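Local coordinates for anopheles Plasmodium-responsive Leucine-rich repeat protein 1 (Anopheles gambiae, PDB 3OJA) that probably works with its leucine-rich repeat partner LRIM1 in the complement-like immune defence of the mosquito against Plasmodium, at residues B[86-91]-B[110-115]; B[204-209]-B[223-228]. All blocks are in the same frame, centred on the assembly; numbering follows the deposited sequence.

Both contacts join corresponding stretches of successive turns in a leucine-rich repeat solenoid. Following the chain from the N terminus, contact 1 comes first. It runs from 86-91 to 110-115 and closes a loop that holds strand 103-105. Contact 2 follows, from 204-209 to 223-228, around strand 215-217. The two loops are in series: contact 1 closes before contact 2 opens, so they neither nest nor cross. Their centres are about 32 Å apart and their nearest atoms about 19 Å apart. Each ties the stretch after one repeat strand to the same place one turn on. Contact 1 does so partly through water, and contact 2 through a short parallel strand pair.

Contact 1: B[86-91]-B[110-115]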
loop_
_atom_site.group_PDB
_atom_site.type_symbol
_atom_site.label_atom_id
_atom_site.label_comp_id
_atom_site.label_asym_id
_atom_site.label_seq_id
_atom_site.Cartn_x
_atom_site.Cartn_y
_atom_site.Cartn_z
ATOM N N GLN B 86 -43.738 8.035 5.963
ATOM C CA GLN B 86 -43.295 8.147 7.342
ATOM C C GLN B 86 -43.864 7.112 8.289
ATOM O O GLN B 86 -44.063 7.412 9.457
ATOM C CB GLN B 86 -43.582 9.513 7.951
ATOM C CG GLN B 86 -42.559 10.566 7.626
ATOM C CD GLN B 86 -42.831 11.099 6.294
ATOM O OE1 GLN B 86 -43.737 10.625 5.635
ATOM N NE2 GLN B 86 -42.055 12.061 5.851
ATOM N N ILE B 87 -44.074 5.886 7.838
ATOM C CA ILE B 87 -44.489 4.871 8.780
ATOM C C ILE B 87 -43.363 4.679 9.824
ATOM O O ILE B 87 -42.193 4.546 9.453
ATOM C CB ILE B 87 -44.808 3.555 8.094
ATOM C CG1 ILE B 87 -45.803 3.784 7.010
ATOM C CG2 ILE B 87 -45.401 2.547 9.070
ATOM C CD1 ILE B 87 -46.425 2.501 6.501
ATOM N N GLU B 88 -43.720 4.675 11.112
ATOM C CA GLU B 88 -42.793 4.358 12.176
ATOM C C GLU B 88 -43.143 3.087 12.890
ATOM O O GLU B 88 -42.271 2.463 13.465
ATOM C CB GLU B 88 -42.760 5.442 13.236
ATOM C CG GLU B 88 -42.586 6.855 12.718
ATOM C CD GLU B 88 -42.927 7.885 13.798
ATOM O OE1 GLU B 88 -43.069 7.437 14.973
ATOM O OE2 GLU B 88 -43.037 9.106 13.482
ATOM N N GLU B 89 -44.409 2.688 12.914
ATOM C CA GLU B 89 -44.790 1.471 13.648
ATOM C C GLU B 89 -45.781 0.684 12.845
ATOM O O GLU B 89 -46.572 1.246 12.128
ATOM C CB GLU B 89 -45.389 1.826 15.000
ATOM C CG GLU B 89 -44.330 2.060 16.048
ATOM C CD GLU B 89 -44.869 2.378 17.431
ATOM O OE1 GLU B 89 -45.787 1.668 17.898
ATOM O OE2 GLU B 89 -44.343 3.338 18.052
ATOM N N ILE B 90 -45.739 -0.628 12.920
ATOM C CA ILE B 90 -46.790 -1.398 12.279
ATOM C C ILE B 90 -47.677 -1.964 13.357
ATOM O O ILE B 90 -47.171 -2.532 14.281
ATOM C CB ILE B 90 -46.233 -2.532 11.438
ATOM C CG1 ILE B 90 -45.400 -1.987 10.280
ATOM C CG2 ILE B 90 -47.374 -3.326 10.879
ATOM C CD1 ILE B 90 -44.779 -3.062 9.442
ATOM N N ASP B 91 -48.989 -1.773 13.253
ATOM C CA ASP B 91 -49.949 -2.284 14.237
ATOM C C ASP B 91 -49.822 -3.778 14.394
ATOM O O ASP B 91 -49.779 -4.517 13.433
ATOM C CB ASP B 91 -51.369 -1.964 13.779
ATOM C CG ASP B 91 -52.225 -1.357 14.893
ATOM O OD1 ASP B 91 -51.950 -1.717 16.084
ATOM O OD2 ASP B 91 -53.154 -0.526 14.575
ATOM N N ALA B 110 -39.551 4.615 8.453
ATOM C CA ALA B 110 -38.783 4.749 9.681
ATOM C C ALA B 110 -39.230 3.664 10.620
ATOM O O ALA B 110 -39.284 3.864 11.827
ATOM C CB ALA B 110 -39.018 6.119 10.304
ATOM N N ILE B 111 -39.555 2.509 10.064
ATOM C CA ILE B 111 -39.976 1.371 10.859
ATOM C C ILE B 111 -38.801 0.855 11.725
ATOM O O ILE B 111 -37.749 0.494 11.199
ATOM C CB ILE B 111 -40.445 0.263 9.953
ATOM C CG1 ILE B 111 -41.618 0.725 9.118
ATOM C CG2 ILE B 111 -40.820 -0.945 10.749
ATOM C CD1 ILE B 111 -41.817 -0.086 7.895
ATOM N N ARG B 112 -38.967 0.837 13.047
ATOM C CA ARG B 112 -37.917 0.369 13.943
ATOM C C ARG B 112 -37.990 -1.122 14.253
ATOM O O ARG B 112 -36.990 -1.736 14.628
ATOM C CB ARG B 112 -37.942 1.118 15.266
ATOM C CG ARG B 112 -37.790 2.604 15.146
ATOM C CD ARG B 112 -37.779 3.311 16.526
ATOM N NE ARG B 112 -38.970 2.984 17.325
ATOM C CZ ARG B 112 -40.169 3.540 17.158
ATOM N NH1 ARG B 112 -40.360 4.472 16.223
ATOM N NH2 ARG B 112 -41.169 3.170 17.924
ATOM N N TYR B 113 -39.149 -1.734 14.151
ATOM C CA TYR B 113 -39.184 -3.173 14.461
ATOM C C TYR B 113 -40.363 -3.814 13.751
ATOM O O TYR B 113 -41.310 -3.157 13.460
ATOM C CB TYR B 113 -39.212 -3.419 15.992
ATOM C CG TYR B 113 -40.421 -2.805 16.681
ATOM C CD1 TYR B 113 -41.575 -3.572 16.990
ATOM C CD2 TYR B 113 -40.423 -1.451 17.019
ATOM C CE1 TYR B 113 -42.707 -2.970 17.630
ATOM C CE2 TYR B 113 -41.533 -0.839 17.636
ATOM C CZ TYR B 113 -42.666 -1.583 17.948
ATOM O OH TYR B 113 -43.715 -0.899 18.563
ATOM N N LEU B 114 -40.247 -5.075 13.389
ATOM C CA LEU B 114 -41.387 -5.840 12.929
ATOM C C LEU B 114 -41.958 -6.687 14.071
ATOM O O LEU B 114 -41.204 -7.395 14.755
ATOM C CB LEU B 114 -40.946 -6.781 11.853
ATOM C CG LEU B 114 -40.381 -6.132 10.622
ATOM C CD1 LEU B 114 -39.882 -7.247 9.718
ATOM C CD2 LEU B 114 -41.433 -5.311 9.950
ATOM N N PRO B 115 -43.282 -6.631 14.279
ATOM C CA PRO B 115 -43.927 -7.473 15.292
ATOM C C PRO B 115 -43.811 -8.929 14.920
ATOM O O PRO B 115 -43.956 -9.255 13.757
ATOM C CB PRO B 115 -45.386 -7.050 15.218
ATOM C CG PRO B 115 -45.377 -5.740 14.498
ATOM C CD PRO B 115 -44.236 -5.763 13.582
HETATM O O HOH W 1 -41.386 0.298 14.622
HETATM O O HOH W 2 -43.812 -1.872 14.524
#
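Ile90 and Leu114 lie side by side and point the same way, with Ile90 CD1 4.1 Å from Leu114 CD2. Pro115 packs against the stem of Ile90. A second apolar pair, Ile87 and Ile111, runs alongside in the same manner, with Ile87 CG2 4.2 Å from Ile111 CG1. These side chains form the buried part of the contact.

Outside them, Ala110 N gives a hydrogen bond to Ile87 O (2.8 Å). Beyond this the two backbones spread apart, and water bridges the gap. One water donates to Glu88 O and accepts from Arg112 N. The other accepts from Ile90 N and donates to Tyr113 O, and it lies above one face of the Tyr113 ring, toward the rim.

At the polar edge Arg112 NH2 forms a salt bridge with Glu89 OE2 (3.2 Å). The bend of the arginine at chi3 (-55°) turns the guanidinium back toward 86-91. Glu89 OE2 sits at the guanidinium edge, close to its plane. The two planes are 89° apart, and NH2 reaches OE2 from above the carboxylate plane. Glu88 instead directs its carboxylate to Arg64 in a salt bridge.

Asn109 and Asn133 accept from Ile87 N and Ile111 N, one asparagine per turn. Strand 89-90 pairs in parallel with strand 65-66 of the preceding turn, and Met106, after strand 103-105, touches both Ile90 and Ile111.

Contact 2: B[204-209]-B[223-228]; sequences LSTLAI and INVVRG. With NAG (2-acetamido-2-deoxy-beta-D-glucopyranose), chain G.
Thr206, Leu207 and Ala208 pair in parallel with Val225, Val226 and Arg227, and their short strand axes approach to 4.8 Å and run 12° apart. Backbone hydrogen bonds alternate between them. Leu207 N donates to Val225 O (3.0 Å), Arg227 N to Leu207 O (3.1 Å), and Ile209 N to Arg227 O (2.7 Å). Just before the strands, Asn224 N donates to Ser205 O.

The apolar contacts fall mainly on the side of Leu207 and Val226. Ile223 CD1 comes within 3.7 Å of Leu207 CB, the two side chains at a slant. Ile209 CD1 meets Val226 CG1, where Trp249 touches Val226 and Tyr253 touches Ile209. On the other face Thr206 and Val225 stand side by side.

Arg227 also lies on that second face. With CG between the backbone N and the carbonyl carbon (chi1 61°) and a bend further out at chi3, one guanidinium face comes over Ala208 CB, offset toward the rim. Arg227 NH2 is 3.6 Å from Ala208 CB and is held by a salt bridge to Asp187.

The polar contact at the margin involves sugar. Asn224 ND2 donates to NAG O5 (3.0 Å), the N-H pointing at it at 165°. NAG O6 is also close, 2.7 Å from Asn224 ND2. This glycan is probably carried by Asn243, which lies in an Asn-Leu-Thr sequon.

Asn221 and Asn242 bind Leu204 N and Ile223 N through their side-chain oxygens. This is the asparagine ladder of a leucine-rich repeat solenoid, and here the outer strand pair follows it across two successive turns.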
loop_
_atom_site.group_PDB
_atom_site.type_symbol
_atom_site.label_atom_id
_atom_site.label_comp_id
_atom_site.label_asym_id
_atom_site.label_seq_id
_atom_site.Cartn_x
_atom_site.Cartn_y
_atom_site.Cartn_z
ATOM N N LEU B 204 -19.003 -8.257 7.079
ATOM C CA LEU B 204 -18.736 -9.656 7.013
ATOM C C LEU B 204 -17.202 -9.993 6.985
ATOM O O LEU B 204 -16.361 -9.235 6.481
ATOM C CB LEU B 204 -19.460 -10.222 5.776
ATOM C CG LEU B 204 -20.976 -10.212 5.818
ATOM C CD1 LEU B 204 -21.502 -10.453 4.451
ATOM C CD2 LEU B 204 -21.564 -11.234 6.863
ATOM N N SER B 205 -16.824 -11.146 7.496
ATOM C CA SER B 205 -15.432 -11.507 7.358
ATOM C C SER B 205 -15.279 -12.936 6.752
ATOM O O SER B 205 -14.193 -13.363 6.323
ATOM C CB SER B 205 -14.731 -11.329 8.710
ATOM O OG SER B 205 -15.296 -12.315 9.553
ATOM N N THR B 206 -16.365 -13.669 6.707
ATOM C CA THR B 206 -16.372 -14.913 5.960
ATOM C C THR B 206 -17.568 -14.854 5.057
ATOM O O THR B 206 -18.552 -14.267 5.427
ATOM C CB THR B 206 -16.538 -16.098 6.862
ATOM O OG1 THR B 206 -15.430 -16.150 7.746
ATOM C CG2 THR B 206 -16.615 -17.395 6.063
ATOM N N LEU B 207 -17.492 -15.452 3.882
ATOM C CA LEU B 207 -18.585 -15.390 2.942
ATOM C C LEU B 207 -18.986 -16.816 2.496
ATOM O O LEU B 207 -18.256 -17.457 1.748
ATOM C CB LEU B 207 -18.108 -14.571 1.773
ATOM C CG LEU B 207 -19.146 -14.523 0.684
ATOM C CD1 LEU B 207 -20.243 -13.596 1.180
ATOM C CD2 LEU B 207 -18.572 -14.080 -0.668
ATOM N N ALA B 208 -20.100 -17.365 2.964
ATOM C CA ALA B 208 -20.473 -18.688 2.478
ATOM C C ALA B 208 -21.286 -18.474 1.213
ATOM O O ALA B 208 -22.142 -17.594 1.210
ATOM C CB ALA B 208 -21.257 -19.392 3.491
ATOM N N ILE B 209 -21.036 -19.225 0.135
ATOM C CA ILE B 209 -21.664 -18.956 -1.163
ATOM C C ILE B 209 -22.523 -20.143 -1.554
ATOM O O ILE B 209 -22.052 -21.279 -1.599
ATOM C CB ILE B 209 -20.630 -18.725 -2.279
ATOM C CG1 ILE B 209 -19.832 -17.429 -2.052
ATOM C CG2 ILE B 209 -21.310 -18.584 -3.573
ATOM C CD1 ILE B 209 -18.836 -17.153 -3.152
ATOM N N ILE B 223 -13.974 -9.523 4.018
ATOM C CA ILE B 223 -13.953 -10.965 3.849
ATOM C C ILE B 223 -12.507 -11.459 3.701
ATOM O O ILE B 223 -11.711 -10.841 2.988
ATOM C CB ILE B 223 -14.824 -11.335 2.625
ATOM C CG1 ILE B 223 -16.257 -10.941 2.886
ATOM C CG2 ILE B 223 -14.757 -12.734 2.343
ATOM C CD1 ILE B 223 -17.100 -10.967 1.686
ATOM N N ASN B 224 -12.144 -12.534 4.377
ATOM C CA ASN B 224 -10.848 -13.152 4.111
ATOM C C ASN B 224 -11.011 -14.601 3.811
ATOM O O ASN B 224 -10.032 -15.245 3.489
ATOM C CB ASN B 224 -9.766 -13.001 5.236
ATOM C CG ASN B 224 -10.303 -13.333 6.640
ATOM O OD1 ASN B 224 -11.270 -14.125 6.813
ATOM N ND2 ASN B 224 -9.711 -12.690 7.669
ATOM N N VAL B 225 -12.215 -15.131 3.951
ATOM C CA VAL B 225 -12.415 -16.553 3.752
ATOM C C VAL B 225 -13.664 -16.732 2.931
ATOM O O VAL B 225 -14.693 -16.185 3.281
ATOM C CB VAL B 225 -12.613 -17.286 5.084
ATOM C CG1 VAL B 225 -13.026 -18.701 4.808
ATOM C CG2 VAL B 225 -11.343 -17.247 5.939
ATOM N N VAL B 226 -13.593 -17.477 1.843
ATOM C CA VAL B 226 -14.774 -17.797 1.070
ATOM C C VAL B 226 -15.013 -19.317 1.163
ATOM O O VAL B 226 -14.059 -20.090 1.080
ATOM C CB VAL B 226 -14.549 -17.442 -0.421
ATOM C CG1 VAL B 226 -15.795 -17.751 -1.250
ATOM C CG2 VAL B 226 -14.049 -16.033 -0.592
ATOM N N ARG B 227 -16.268 -19.749 1.306
ATOM C CA ARG B 227 -16.601 -21.169 1.404
ATOM C C ARG B 227 -17.968 -21.496 0.791
ATOM O O ARG B 227 -18.758 -20.614 0.557
ATOM C CB ARG B 227 -16.566 -21.607 2.873
ATOM C CG ARG B 227 -17.536 -20.883 3.762
ATOM C CD ARG B 227 -17.651 -21.496 5.219
ATOM N NE ARG B 227 -19.051 -21.772 5.498
ATOM C CZ ARG B 227 -19.802 -21.132 6.387
ATOM N NH1 ARG B 227 -19.293 -20.200 7.187
ATOM N NH2 ARG B 227 -21.082 -21.448 6.495
ATOM N N GLY B 228 -18.250 -22.773 0.537
ATOM C CA GLY B 228 -19.525 -23.222 0.021
ATOM C C GLY B 228 -19.242 -24.275 -1.015
ATOM O O GLY B 228 -18.117 -24.463 -1.447
HETATM C C1 NAG G . -7.492 -9.518 7.420
HETATM C C2 NAG G . -7.871 -8.818 8.695
HETATM C C3 NAG G . -6.930 -9.079 9.865
HETATM C C4 NAG G . -6.726 -10.571 10.035
HETATM C C5 NAG G . -6.409 -11.240 8.681
HETATM C C6 NAG G . -6.391 -12.755 8.824
HETATM C C7 NAG G . -8.812 -6.692 8.752
HETATM C C8 NAG G . -8.613 -5.230 8.528
HETATM N N2 NAG G . -7.746 -7.427 8.446
HETATM O O3 NAG G . -7.343 -8.486 11.081
HETATM O O4 NAG G . -5.697 -10.743 11.002
HETATM O O5 NAG G . -7.332 -10.885 7.649
HETATM O O6 NAG G . -7.625 -13.245 9.326
HETATM O O7 NAG G . -9.878 -7.184 9.195
#